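Local coordinates for protein phospholyase (Arthrobacter aurescens, PDB 5G4I) that acts as a pyridoxal-phosphate-dependent lyase of the class-III transaminase family, probably splitting O-phosphoethanolamine into acetaldehyde, ammonia and phosphate, at residues 373-378 with 384-389; 399-404 with 409-414. All coordinates share one frame; numbering follows the deposited sequence.

Contact 1 (373-378 with 384-389)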
loop_
_atom_site.group_PDB
_atom_site.type_symbol
_atom_site.label_atom_id
_atom_site.label_comp_id
_atom_site.label_asym_id
_atom_site.label_seq_id
_atom_site.Cartn_x
_atom_site.Cartn_y
_atom_site.Cartn_z
ATOM N N ILE A 373 27.142 20.907 5.948
ATOM C CA ILE A 373 28.480 20.682 6.609
ATOM C C ILE A 373 29.558 20.776 5.497
ATOM O O ILE A 373 29.464 20.107 4.438
ATOM C CB ILE A 373 28.491 19.346 7.311
ATOM C CG1 ILE A 373 27.365 19.222 8.378
ATOM C CG2 ILE A 373 29.839 19.008 8.010
ATOM C CD1 ILE A 373 27.279 20.353 9.399
ATOM N N ILE A 374 30.557 21.663 5.758
ATOM C CA ILE A 374 31.599 22.048 4.769
ATOM C C ILE A 374 33.003 21.968 5.376
ATOM O O ILE A 374 33.192 21.886 6.590
ATOM C CB ILE A 374 31.325 23.432 4.219
ATOM C CG1 ILE A 374 31.362 24.471 5.329
ATOM C CG2 ILE A 374 30.012 23.429 3.394
ATOM C CD1 ILE A 374 31.324 25.913 4.831
ATOM N N GLU A 375 33.997 21.881 4.471
ATOM C CA GLU A 375 35.413 21.992 4.907
ATOM C C GLU A 375 35.642 23.403 5.385
ATOM O O GLU A 375 35.011 24.330 4.870
ATOM C CB GLU A 375 36.371 21.625 3.723
ATOM C CG GLU A 375 36.224 20.246 3.108
ATOM C CD GLU A 375 36.534 19.083 4.010
ATOM O OE1 GLU A 375 37.032 19.206 5.175
ATOM O OE2 GLU A 375 36.199 17.969 3.599
ATOM N N SER A 376 36.586 23.538 6.350
ATOM C CA SER A 376 36.890 24.838 6.918
ATOM C C SER A 376 38.238 25.331 6.392
ATOM O O SER A 376 38.834 26.184 7.017
ATOM C CB SER A 376 36.956 24.762 8.428
ATOM O OG SER A 376 37.894 23.786 8.813
ATOM N N ASP A 377 38.647 24.849 5.218
ATOM C CA ASP A 377 39.980 25.181 4.611
ATOM C C ASP A 377 39.910 26.366 3.652
ATOM O O ASP A 377 40.923 26.705 3.059
ATOM C CB ASP A 377 40.594 23.941 3.933
ATOM C CG ASP A 377 39.768 23.430 2.757
ATOM O OD1 ASP A 377 38.727 24.043 2.409
ATOM O OD2 ASP A 377 40.191 22.423 2.172
ATOM N N GLY A 378 38.768 27.044 3.558
ATOM C CA GLY A 378 38.560 28.121 2.603
ATOM C C GLY A 378 37.863 27.662 1.335
ATOM O O GLY A 378 37.283 28.488 0.676
ATOM N N PRO A 384 31.041 15.324 3.333
ATOM C CA PRO A 384 30.295 14.148 3.738
ATOM C C PRO A 384 30.935 13.361 4.840
ATOM O O PRO A 384 30.260 12.853 5.737
ATOM C CB PRO A 384 30.092 13.366 2.436
ATOM C CG PRO A 384 31.126 13.910 1.473
ATOM C CD PRO A 384 31.262 15.350 1.850
ATOM N N ALA A 385 32.280 13.206 4.820
ATOM C CA ALA A 385 32.858 12.409 5.886
ATOM C C ALA A 385 32.715 13.067 7.306
ATOM O O ALA A 385 32.533 12.361 8.269
ATOM C CB ALA A 385 34.393 12.146 5.627
ATOM N N LEU A 386 32.820 14.415 7.359
ATOM C CA LEU A 386 32.632 15.158 8.621
ATOM C C LEU A 386 31.117 15.031 9.076
ATOM O O LEU A 386 30.815 14.903 10.280
ATOM C CB LEU A 386 32.980 16.626 8.507
ATOM C CG LEU A 386 34.470 17.019 8.185
ATOM C CD1 LEU A 386 34.758 18.469 8.215
ATOM C CD2 LEU A 386 35.374 16.244 9.118
ATOM N N THR A 387 30.243 15.014 8.092
ATOM C CA THR A 387 28.778 14.824 8.395
ATOM C C THR A 387 28.538 13.503 9.072
ATOM O O THR A 387 27.804 13.408 10.053
ATOM C CB THR A 387 27.913 14.985 7.065
ATOM O OG1 THR A 387 28.267 16.164 6.380
ATOM C CG2 THR A 387 26.417 15.088 7.380
ATOM N N LYS A 388 29.158 12.399 8.578
ATOM C CA LYS A 388 29.015 11.091 9.181
ATOM C C LYS A 388 29.546 11.046 10.621
ATOM O O LYS A 388 28.993 10.436 11.536
ATOM C CB LYS A 388 29.690 10.015 8.274
ATOM C CG LYS A 388 29.680 8.662 8.851
ATOM C CD LYS A 388 28.347 8.047 8.911
ATOM C CE LYS A 388 28.461 6.515 9.196
ATOM N NZ LYS A 388 27.153 6.068 9.660
ATOM N N ILE A 389 30.727 11.678 10.793
ATOM C CA ILE A 389 31.344 11.825 12.158
ATOM C C ILE A 389 30.338 12.462 13.153
ATOM O O ILE A 389 30.122 11.946 14.279
ATOM C CB ILE A 389 32.689 12.641 12.101
ATOM C CG1 ILE A 389 33.774 11.786 11.438
ATOM C CG2 ILE A 389 33.083 13.096 13.474
ATOM C CD1 ILE A 389 35.088 12.522 11.146
#
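Ile373 and Thr387 make the closest approach here, the end of a strand meeting the first turn of a helix through side chains rather than shared hydrogen bonds. The apolar part is a single pair. With CG1 beside the backbone N (chi1 -58°), CG2 of Ile373 falls anti to that N, and this methyl sits 4.0 Å from CB of Leu386, the two side chains meeting at a slant. The mixed contacts are of carbon against oxygen. CB of Ile373 sits 3.3 Å from OG1 of Thr387, and its CG2 lies 3.6 Å from the same OG1. That hydroxyl is hydrogen-bonded to Ala383 O, just ahead of the helix, so Ile373 packs against an oxygen already satisfied. Leu386 stretches CD1 out along the loop, 4.1 Å from the backbone O of Ile374. At the outer end, Glu375 folds back at chi2 (-64°) and brings OE1 to 3.9 Å from Leu386 CD1, a simple touch of carboxylate on methyl. The contact thus lies where strand 368-373 runs out into the loop leading to helix 384-396; Asn358 borders Leu386, while the turn beginning at Pro384 rests on Arg403 of strand 399-404.

Contact 2 (399-404 with 409-414); sequences VLISRV and NVLKMR. With PO4 (phosphate ion), chain D.
A beta hairpin of strands 399-404 and 410-413 forms this contact, and its far end leads into a pocket that holds a phosphate ion near the cofactor. Around the non-hydrogen-bonded pair Arg403-Leu411, two hydrogen-bonded pairs join the strands. Val404 and Val410 exchange both backbone bonds (N of Val404 to O of Val410, 2.9 Å). Between Ser402 and Lys412, the bond from Lys412 N to Ser402 O is firm at 2.9 Å, with the donor above the carbonyl plane, whereas the return bond is weak. Ile401, in the break of its strand, lays CD1 3.8 Å from Leu411 CG and CG2 alongside Met413 CG. On the face of Val404 and Val410, Lys412 crosses Val404 at nearly a right angle, CE tight against CG1 at 3.4 Å; bends at chi2 and chi3 bring NZ to 3.2 Å from phosphate O3 and above one guanidinium face of Arg414, toward its rim. Arg414 meets the phosphate edge-on, NH1 to O1 (2.8 Å) and NH2 to O2 (3.0 Å). A leucine here would probably leave both phosphate oxygens, Tyr61 O and Gln254 OE1 without these donors. The ion, which probably comes from the crystallisation liquor, is also hydrogen-bonded to Tyr61 OH, Gln254 NE2 and Arg90 NH1 of the second subunit. Strand 368-373 flanks 410-413 in the sheet, and helices 384-396 and 421-436 pack on Leu411.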
loop_
_atom_site.group_PDB
_atom_site.type_symbol
_atom_site.label_atom_id
_atom_site.label_comp_id
_atom_site.label_asym_id
_atom_site.label_seq_id
_atom_site.Cartn_x
_atom_site.Cartn_y
_atom_site.Cartn_z
ATOM N N VAL A 399 21.540 11.340 21.018
ATOM C CA VAL A 399 20.605 12.115 20.092
ATOM C C VAL A 399 20.601 11.435 18.729
ATOM O O VAL A 399 21.643 11.255 18.109
ATOM C CB VAL A 399 20.963 13.627 19.981
ATOM C CG1 VAL A 399 19.863 14.386 19.182
ATOM C CG2 VAL A 399 21.133 14.256 21.380
ATOM N N LEU A 400 19.394 11.143 18.197
ATOM C CA LEU A 400 19.243 10.535 16.865
ATOM C C LEU A 400 18.966 11.601 15.795
ATOM O O LEU A 400 17.946 12.282 15.874
ATOM C CB LEU A 400 18.076 9.478 16.866
ATOM C CG LEU A 400 18.170 8.405 17.931
ATOM C CD1 LEU A 400 16.912 7.507 17.850
ATOM C CD2 LEU A 400 19.466 7.634 17.819
ATOM N N ILE A 401 19.856 11.779 14.835
ATOM C CA ILE A 401 19.739 12.624 13.674
ATOM C C ILE A 401 20.224 11.871 12.399
ATOM O O ILE A 401 20.734 10.748 12.497
ATOM C CB ILE A 401 20.465 13.972 13.871
ATOM C CG1 ILE A 401 21.984 13.783 14.045
ATOM C CG2 ILE A 401 19.828 14.824 14.976
ATOM C CD1 ILE A 401 22.766 15.049 13.858
ATOM N N SER A 402 20.038 12.454 11.271
ATOM C CA SER A 402 20.467 11.866 9.997
ATOM C C SER A 402 20.994 12.950 9.027
ATOM O O SER A 402 21.347 14.082 9.380
ATOM C CB SER A 402 19.351 11.041 9.359
ATOM O OG SER A 402 19.929 10.097 8.415
ATOM N N ARG A 403 21.067 12.608 7.723
ATOM C CA ARG A 403 21.475 13.560 6.663
ATOM C C ARG A 403 20.744 13.367 5.350
ATOM O O ARG A 403 20.127 12.275 5.142
ATOM C CB ARG A 403 22.983 13.478 6.393
ATOM C CG ARG A 403 23.437 12.084 6.028
ATOM C CD ARG A 403 24.917 12.039 5.570
ATOM N NE ARG A 403 25.447 10.663 5.506
ATOM C CZ ARG A 403 26.746 10.383 5.247
ATOM N NH1 ARG A 403 27.650 11.372 4.948
ATOM N NH2 ARG A 403 27.165 9.119 5.292
ATOM N N VAL A 404 20.802 14.376 4.505
ATOM C CA VAL A 404 20.184 14.376 3.190
ATOM C C VAL A 404 21.084 15.086 2.197
ATOM O O VAL A 404 22.043 15.772 2.569
ATOM C CB VAL A 404 18.771 15.103 3.161
ATOM C CG1 VAL A 404 17.715 14.239 3.724
ATOM C CG2 VAL A 404 18.740 16.457 3.755
ATOM N N ASN A 409 25.753 15.807 2.779
ATOM C CA ASN A 409 26.320 16.736 3.772
ATOM C C ASN A 409 25.351 17.688 4.452
ATOM O O ASN A 409 25.784 18.667 5.055
ATOM C CB ASN A 409 27.462 17.537 3.131
ATOM C CG ASN A 409 26.956 18.595 2.191
ATOM O OD1 ASN A 409 26.135 18.280 1.312
ATOM N ND2 ASN A 409 27.394 19.802 2.308
ATOM N N VAL A 410 24.018 17.473 4.284
ATOM C CA VAL A 410 23.047 18.342 4.986
ATOM C C VAL A 410 22.515 17.584 6.191
ATOM O O VAL A 410 21.852 16.566 6.068
ATOM C CB VAL A 410 21.930 18.815 4.066
ATOM C CG1 VAL A 410 20.948 19.696 4.841
ATOM C CG2 VAL A 410 22.455 19.508 2.825
ATOM N N LEU A 411 22.907 18.066 7.381
ATOM C CA LEU A 411 22.503 17.441 8.639
ATOM C C LEU A 411 21.041 17.760 8.863
ATOM O O LEU A 411 20.675 18.922 8.670
ATOM C CB LEU A 411 23.523 18.000 9.732
ATOM C CG LEU A 411 23.799 17.228 10.924
ATOM C CD1 LEU A 411 24.558 15.940 10.611
ATOM C CD2 LEU A 411 24.578 18.063 11.876
ATOM N N LYS A 412 20.235 16.714 9.091
ATOM C CA LYS A 412 18.779 16.812 9.089
ATOM C C LYS A 412 18.187 16.508 10.440
ATOM O O LYS A 412 18.473 15.433 11.021
ATOM C CB LYS A 412 18.232 15.811 8.189
ATOM C CG LYS A 412 16.734 15.800 8.061
ATOM C CD LYS A 412 16.245 14.386 7.897
ATOM C CE LYS A 412 15.861 13.978 6.520
ATOM N NZ LYS A 412 15.004 12.778 6.528
ATOM N N MET A 413 17.241 17.373 10.830
ATOM C CA MET A 413 16.580 17.203 12.161
ATOM C C MET A 413 15.109 17.461 12.026
ATOM O O MET A 413 14.719 18.502 11.420
ATOM C CB MET A 413 17.161 18.201 13.012
ATOM C CG MET A 413 18.595 17.781 13.319
ATOM S SD MET A 413 19.842 18.914 13.792
ATOM C CE MET A 413 19.646 20.673 13.767
ATOM N N ARG A 414 14.351 16.473 12.463
ATOM C CA ARG A 414 12.932 16.341 12.083
ATOM C C ARG A 414 12.329 15.449 13.136
ATOM O O ARG A 414 11.937 14.342 12.868
ATOM C CB ARG A 414 12.804 15.757 10.619
ATOM C CG ARG A 414 11.339 15.492 10.096
ATOM C CD ARG A 414 11.246 14.498 8.901
ATOM N NE ARG A 414 11.695 13.196 9.421
ATOM C CZ ARG A 414 11.961 12.133 8.632
ATOM N NH1 ARG A 414 11.535 12.107 7.335
ATOM N NH2 ARG A 414 12.389 10.973 9.094
HETATM P P PO4 D . 12.852 9.110 5.805
HETATM O O1 PO4 D . 12.356 10.362 5.372
HETATM O O2 PO4 D . 12.379 8.637 7.178
HETATM O O3 PO4 D . 14.211 9.643 6.245
HETATM O O4 PO4 D . 12.964 7.970 4.826
#

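The two contacts follow one another along the chain and share a border: contact 1 lies at the periphery, partly buried, while contact 2 is buried nearer the centre and reaches the phosphate site. Strand 368-373 and helix 384-396 link them, for Ile373 N probably donates to Asn409 O at 2.8 Å, and Thr387 CG2 packs on Leu411 CD1. Their chemistry follows their places. At 373-378 with 384-389, a strand end with its following loop and a helix meet mainly by carbon and oxygen side-chain contacts, whereas 399-404 with 409-414 is knit by backbone bonds and gathers basic side chains around an anion close to Gln254, a cofactor-binding residue.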